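Local coordinates for mandelate racemase/muconate lactonizing protein (Thermobispora bispora, PDB 3VC5) that probably catalyses the magnesium-dependent dehydration of D-glucarate to 5-dehydro-4-deoxy-D-glucarate, as a member of the enolase superfamily, at residues Y170-H175 with G425-F430; E294-A299 with A322-L327. All coordinates share one frame; numbering follows the deposited sequence. Where two conformers were deposited one is given.

Interaction 1: Y170-H175 with G425-F430; sequences YKWAGH and GYMRSF
W172 and H175 reach across to Y426, M427 and F430, joining the loop that follows the first strand (161-169) of the enolase-superfamily barrel to helix 423-430 near the C terminus. The contact is largely aromatic. The six-membered ring of W172 turns its edge toward the face of F430 in an offset edge-to-face pair, with planes at 84° and centroids 5.4 Å apart; its closest approach is W172 CH2 to F430 CD2, 3.6 Å. Sulfur packing comes next: M427 SD lies 5.2 Å from the centroid of the same ring and at its edge, a Met-aromatic contact. The M427 chain, bent at both chi2 and chi3, also brings CE to 4.0 Å from W172 CZ2. With only an alanine methyl at W172, the F430 face and the M427 thioether would probably lose their shared partner, and a gap would be likely to open between loop and helix. V46 and L41 of the neighbouring hairpin also touch both W172 and M427. Polar contact is confined to one bent hydrogen bond (145°) between H175 ND1 and Y426 OH, in which either group could be the donor. CG of Y426 lies opposite its backbone N (chi1 -176°), extending the phenol toward the loop, while H175 NE2 is bonded to the backbone oxygen of D37, which helps fix the imidazole's rotation. Y426 OH meets the ring edge of H175 near its plane, 2.7 Å from ND1.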
loop_
_atom_site.group_PDB
_atom_site.type_symbol
_atom_site.label_atom_id
_atom_site.label_comp_id
_atom_site.label_asym_id
_atom_site.label_seq_id
_atom_site.Cartn_x
_atom_site.Cartn_y
_atom_site.Cartn_z
ATOM N N TYR A 170 29.337 4.455 -20.157
ATOM C CA TYR A 170 30.433 5.035 -20.914
ATOM C C TYR A 170 31.072 6.105 -20.033
ATOM O O TYR A 170 30.378 6.799 -19.285
ATOM C CB TYR A 170 29.936 5.639 -22.221
ATOM C CG TYR A 170 29.339 4.644 -23.174
ATOM C CD1 TYR A 170 30.160 3.828 -23.968
ATOM C CD2 TYR A 170 27.964 4.552 -23.339
ATOM C CE1 TYR A 170 29.616 2.932 -24.862
ATOM C CE2 TYR A 170 27.409 3.663 -24.249
ATOM C CZ TYR A 170 28.245 2.856 -25.014
ATOM O OH TYR A 170 27.702 1.971 -25.923
ATOM N N LYS A 171 32.400 6.177 -20.036
ATOM C CA LYS A 171 33.078 7.172 -19.218
ATOM C C LYS A 171 34.440 7.548 -19.756
ATOM O O LYS A 171 35.086 6.751 -20.441
ATOM C CB LYS A 171 33.219 6.661 -17.779
ATOM C CG LYS A 171 34.129 5.408 -17.665
ATOM C CD LYS A 171 34.219 4.872 -16.225
ATOM C CE LYS A 171 34.944 5.849 -15.273
ATOM N NZ LYS A 171 36.406 6.086 -15.651
ATOM N N TRP A 172 34.861 8.775 -19.466
ATOM C CA TRP A 172 36.227 9.188 -19.766
ATOM C C TRP A 172 37.160 8.483 -18.785
ATOM O O TRP A 172 36.692 7.913 -17.791
ATOM C CB TRP A 172 36.374 10.698 -19.648
ATOM C CG TRP A 172 35.467 11.451 -20.562
ATOM C CD1 TRP A 172 35.006 11.043 -21.793
ATOM C CD2 TRP A 172 34.935 12.762 -20.346
ATOM N NE1 TRP A 172 34.195 12.023 -22.340
ATOM C CE2 TRP A 172 34.145 13.090 -21.477
ATOM C CE3 TRP A 172 35.047 13.693 -19.308
ATOM C CZ2 TRP A 172 33.468 14.305 -21.589
ATOM C CZ3 TRP A 172 34.381 14.908 -19.430
ATOM C CH2 TRP A 172 33.597 15.198 -20.562
ATOM N N ALA A 173 38.470 8.534 -19.041
ATOM C CA ALA A 173 39.443 7.890 -18.163
ATOM C C ALA A 173 39.485 8.615 -16.813
ATOM O O ALA A 173 39.812 8.014 -15.779
ATOM C CB ALA A 173 40.803 7.914 -18.813
ATOM N N GLY A 174 39.156 9.906 -16.824
ATOM C CA GLY A 174 39.166 10.722 -15.592
ATOM C C GLY A 174 38.523 12.053 -15.910
ATOM O O GLY A 174 38.207 12.324 -17.080
ATOM N N HIS A 175 38.326 12.890 -14.890
ATOM C CA HIS A 175 37.852 14.259 -15.111
ATOM C C HIS A 175 38.982 15.067 -15.705
ATOM O O HIS A 175 40.108 14.931 -15.251
ATOM C CB HIS A 175 37.413 14.857 -13.786
ATOM C CG HIS A 175 36.114 14.291 -13.315
ATOM N ND1 HIS A 175 34.895 14.694 -13.830
ATOM C CD2 HIS A 175 35.845 13.290 -12.442
ATOM C CE1 HIS A 175 33.928 13.985 -13.266
ATOM N NE2 HIS A 175 34.481 13.111 -12.436
ATOM N N GLY A 425 25.615 21.552 -17.653
ATOM C CA GLY A 425 26.529 22.687 -17.540
ATOM C C GLY A 425 27.970 22.221 -17.507
ATOM O O GLY A 425 28.857 22.844 -18.121
ATOM N N TYR A 426 28.210 21.125 -16.792
ATOM C CA TYR A 426 29.563 20.567 -16.722
ATOM C C TYR A 426 29.986 20.090 -18.127
ATOM O O TYR A 426 31.102 20.399 -18.601
ATOM C CB TYR A 426 29.632 19.443 -15.682
ATOM C CG TYR A 426 31.019 18.850 -15.469
ATOM C CD1 TYR A 426 32.143 19.664 -15.326
ATOM C CD2 TYR A 426 31.189 17.473 -15.397
ATOM C CE1 TYR A 426 33.402 19.111 -15.117
ATOM C CE2 TYR A 426 32.431 16.910 -15.185
ATOM C CZ TYR A 426 33.541 17.735 -15.073
ATOM O OH TYR A 426 34.781 17.162 -14.845
ATOM N N MET A 427 29.104 19.377 -18.829
ATOM C CA MET A 427 29.460 18.950 -20.186
ATOM C C MET A 427 29.699 20.159 -21.101
ATOM O O MET A 427 30.616 20.156 -21.915
ATOM C CB MET A 427 28.408 18.037 -20.833
ATOM C CG MET A 427 28.764 17.693 -22.295
ATOM S SD MET A 427 30.283 16.707 -22.396
ATOM C CE MET A 427 29.593 15.126 -21.913
ATOM N N ARG A 428 28.846 21.175 -20.993
ATOM C CA ARG A 428 28.986 22.387 -21.799
ATOM C C ARG A 428 30.321 23.103 -21.586
ATOM O O ARG A 428 30.789 23.841 -22.466
ATOM C CB ARG A 428 27.821 23.345 -21.534
ATOM C CG ARG A 428 26.536 22.938 -22.237
ATOM C CD ARG A 428 25.361 23.815 -21.805
ATOM N NE ARG A 428 24.200 23.639 -22.675
ATOM C CZ ARG A 428 22.997 24.155 -22.429
ATOM N NH1 ARG A 428 22.786 24.870 -21.325
ATOM N NH2 ARG A 428 21.997 23.951 -23.280
ATOM N N SER A 429 30.952 22.900 -20.433
ATOM C CA SER A 429 32.239 23.547 -20.197
ATOM C C SER A 429 33.325 22.983 -21.135
ATOM O O SER A 429 34.348 23.642 -21.393
ATOM C CB SER A 429 32.646 23.455 -18.721
ATOM O OG SER A 429 33.186 22.175 -18.406
ATOM N N PHE A 430 33.072 21.784 -21.669
ATOM C CA PHE A 430 33.970 21.117 -22.620
ATOM C C PHE A 430 33.462 21.228 -24.068
ATOM O O PHE A 430 34.236 21.459 -24.994
ATOM C CB PHE A 430 34.146 19.647 -22.245
ATOM C CG PHE A 430 34.519 19.433 -20.805
ATOM C CD1 PHE A 430 35.726 19.899 -20.314
ATOM C CD2 PHE A 430 33.666 18.778 -19.939
ATOM C CE1 PHE A 430 36.088 19.718 -18.997
ATOM C CE2 PHE A 430 34.023 18.589 -18.602
ATOM C CZ PHE A 430 35.234 19.067 -18.130
#

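Interaction 2: E294-A299 with A322-L327; sequences EHLPAA and AHIATL
L296 meets I324 and L327 through methyl groups alone, a small apolar contact between helices 296-302 and 318-330 on the outside of the enolase-superfamily barrel. It buries 120 Å² in all, and no hydrogen bond crosses it. Along 322-327, A322 and H323 come first and face the second subunit, where A322 packs on H323. H323 also stacks on H323 of that subunit, and its ND1 is hydrogen-bonded to OG1 of T326 there. I324 is the first to touch L296. Its CG1 branch lies beside the backbone N (chi1 -59°), and the terminal CD1 it carries comes to 4.0 Å from L296 CD1, the two side chains crossing obliquely. T326 repeats the subunit bond in reciprocal fashion, its OG1 pairing with H323 ND1 of the second subunit. L327, one turn after I324, approaches L296 tip to tip. With CG opposite the backbone N (chi1 179°), its fork faces the other leucine, and L327 CD1 and CD2 each stand 4.0 Å from L296 CD1. That single methyl therefore meets three methyls of the facing helix, while L296 CD2 stays a little farther off, 4.4 Å from L327 CD2. L327 also packs on L327 of the second subunit. The two helices precede and follow strand 307-310 in the chain: I324 rests on its L308 and I310, and W315 of helix 312-315 touches both L296 and I324.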
loop_
_atom_site.group_PDB
_atom_site.type_symbol
_atom_site.label_atom_id
_atom_site.label_comp_id
_atom_site.label_asym_id
_atom_site.label_seq_id
_atom_site.Cartn_x
_atom_site.Cartn_y
_atom_site.Cartn_z
ATOM N N GLU A 294 0.481 10.554 -8.998
ATOM C CA GLU A 294 -0.463 11.212 -9.911
ATOM C C GLU A 294 -0.254 10.746 -11.359
ATOM O O GLU A 294 -1.115 10.939 -12.200
ATOM C CB GLU A 294 -0.314 12.742 -9.850
ATOM C CG GLU A 294 -1.068 13.435 -8.702
ATOM C CD GLU A 294 -1.090 14.964 -8.825
ATOM O OE1 GLU A 294 -1.591 15.646 -7.898
ATOM O OE2 GLU A 294 -0.613 15.491 -9.856
ATOM N N HIS A 295 0.901 10.184 -11.651
ATOM C CA HIS A 295 1.188 9.712 -13.019
ATOM C C HIS A 295 0.569 8.347 -13.318
ATOM O O HIS A 295 0.547 7.897 -14.471
ATOM C CB HIS A 295 2.710 9.588 -13.221
ATOM C CG HIS A 295 3.423 10.907 -13.169
ATOM N ND1 HIS A 295 4.778 11.022 -12.962
ATOM C CD2 HIS A 295 2.947 12.175 -13.255
ATOM C CE1 HIS A 295 5.113 12.304 -12.942
ATOM N NE2 HIS A 295 4.015 13.024 -13.134
ATOM N N LEU A 296 0.136 7.635 -12.283
ATOM C CA LEU A 296 -0.206 6.225 -12.481
ATOM C C LEU A 296 -1.516 6.001 -13.254
ATOM O O LEU A 296 -1.566 5.108 -14.095
ATOM C CB LEU A 296 -0.177 5.438 -11.164
ATOM C CG LEU A 296 1.242 5.223 -10.602
ATOM C CD1 LEU A 296 1.206 4.965 -9.075
ATOM C CD2 LEU A 296 1.961 4.099 -11.364
ATOM N N PRO A 297 -2.558 6.821 -13.006
ATOM C CA PRO A 297 -3.767 6.542 -13.806
ATOM C C PRO A 297 -3.537 6.704 -15.317
ATOM O O PRO A 297 -4.004 5.853 -16.098
ATOM C CB PRO A 297 -4.781 7.556 -13.280
ATOM C CG PRO A 297 -4.383 7.743 -11.811
ATOM C CD PRO A 297 -2.834 7.697 -11.848
ATOM N N ALA A 298 -2.844 7.768 -15.740
ATOM C CA ALA A 298 -2.482 7.885 -17.161
ATOM C C ALA A 298 -1.634 6.738 -17.648
ATOM O O ALA A 298 -1.785 6.302 -18.809
ATOM C CB ALA A 298 -1.820 9.236 -17.470
ATOM N N ALA A 299 -0.701 6.276 -16.813
ATOM C CA ALA A 299 0.146 5.124 -17.195
ATOM C C ALA A 299 -0.655 3.831 -17.357
ATOM O O ALA A 299 -0.386 3.020 -18.250
ATOM C CB ALA A 299 1.316 4.919 -16.207
ATOM N N ALA A 322 6.340 0.717 -0.730
ATOM C CA ALA A 322 5.681 -0.592 -0.626
ATOM C C ALA A 322 4.224 -0.542 -1.117
ATOM O O ALA A 322 3.764 -1.469 -1.792
ATOM C CB ALA A 322 5.759 -1.149 0.830
ATOM N N HIS A 323 3.500 0.521 -0.761
ATOM C CA HIS A 323 2.097 0.690 -1.230
ATOM C C HIS A 323 2.057 0.759 -2.745
ATOM O O HIS A 323 1.181 0.150 -3.388
ATOM C CB HIS A 323 1.465 1.939 -0.641
ATOM C CG HIS A 323 1.064 1.798 0.794
ATOM N ND1 HIS A 323 -0.136 2.269 1.271
ATOM C CD2 HIS A 323 1.701 1.234 1.852
ATOM C CE1 HIS A 323 -0.226 2.016 2.569
ATOM N NE2 HIS A 323 0.875 1.374 2.944
ATOM N N ILE A 324 2.953 1.546 -3.325
ATOM C CA ILE A 324 3.042 1.622 -4.799
ATOM C C ILE A 324 3.382 0.289 -5.444
ATOM O O ILE A 324 2.868 -0.034 -6.522
ATOM C CB ILE A 324 3.944 2.786 -5.254
ATOM C CG1 ILE A 324 3.400 4.114 -4.716
ATOM C CG2 ILE A 324 4.128 2.790 -6.788
ATOM C CD1 ILE A 324 1.989 4.468 -5.174
ATOM N N ALA A 325 4.257 -0.496 -4.812
ATOM C CA ALA A 325 4.555 -1.813 -5.340
ATOM C C ALA A 325 3.268 -2.650 -5.417
ATOM O O ALA A 325 3.036 -3.357 -6.414
ATOM C CB ALA A 325 5.629 -2.537 -4.472
ATOM N N THR A 326 2.437 -2.608 -4.383
ATOM C CA THR A 326 1.168 -3.368 -4.400
ATOM C C THR A 326 0.285 -2.888 -5.561
ATOM O O THR A 326 -0.353 -3.703 -6.277
ATOM C CB THR A 326 0.392 -3.171 -3.045
ATOM O OG1 THR A 326 1.144 -3.808 -2.017
ATOM C CG2 THR A 326 -1.048 -3.772 -3.108
ATOM N N LEU A 327 0.285 -1.572 -5.766
ATOM C CA LEU A 327 -0.575 -0.980 -6.794
ATOM C C LEU A 327 -0.087 -1.492 -8.153
ATOM O O LEU A 327 -0.868 -2.013 -8.958
ATOM C CB LEU A 327 -0.509 0.543 -6.729
ATOM C CG LEU A 327 -1.324 1.356 -7.732
ATOM C CD1 LEU A 327 -1.494 2.761 -7.174
ATOM C CD2 LEU A 327 -0.650 1.366 -9.140
#

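Overall arrangement
From the N terminus, the chain passes the hairpin of strands 41-42 and 45-46, then leaves strand 161-169 into 170-175, where interaction 1 begins. It runs on through the successive strands and helices of the barrel. Interaction 2 opens at 294-299 and closes at 322-327, spanning only 22 intervening residues, which include strand 307-310. Interaction 1 closes much later, at 425-430, after 249 intervening residues, so the shorter loop is wholly contained in the longer and the two do not cross. Their centres are 36 Å apart, on opposite sides of the chain's centre: interaction 1 ties the C-terminal tail to an early barrel loop, interaction 2 joins helices 296-302 and 318-330, before and after strand 307-310, at the dimer interface.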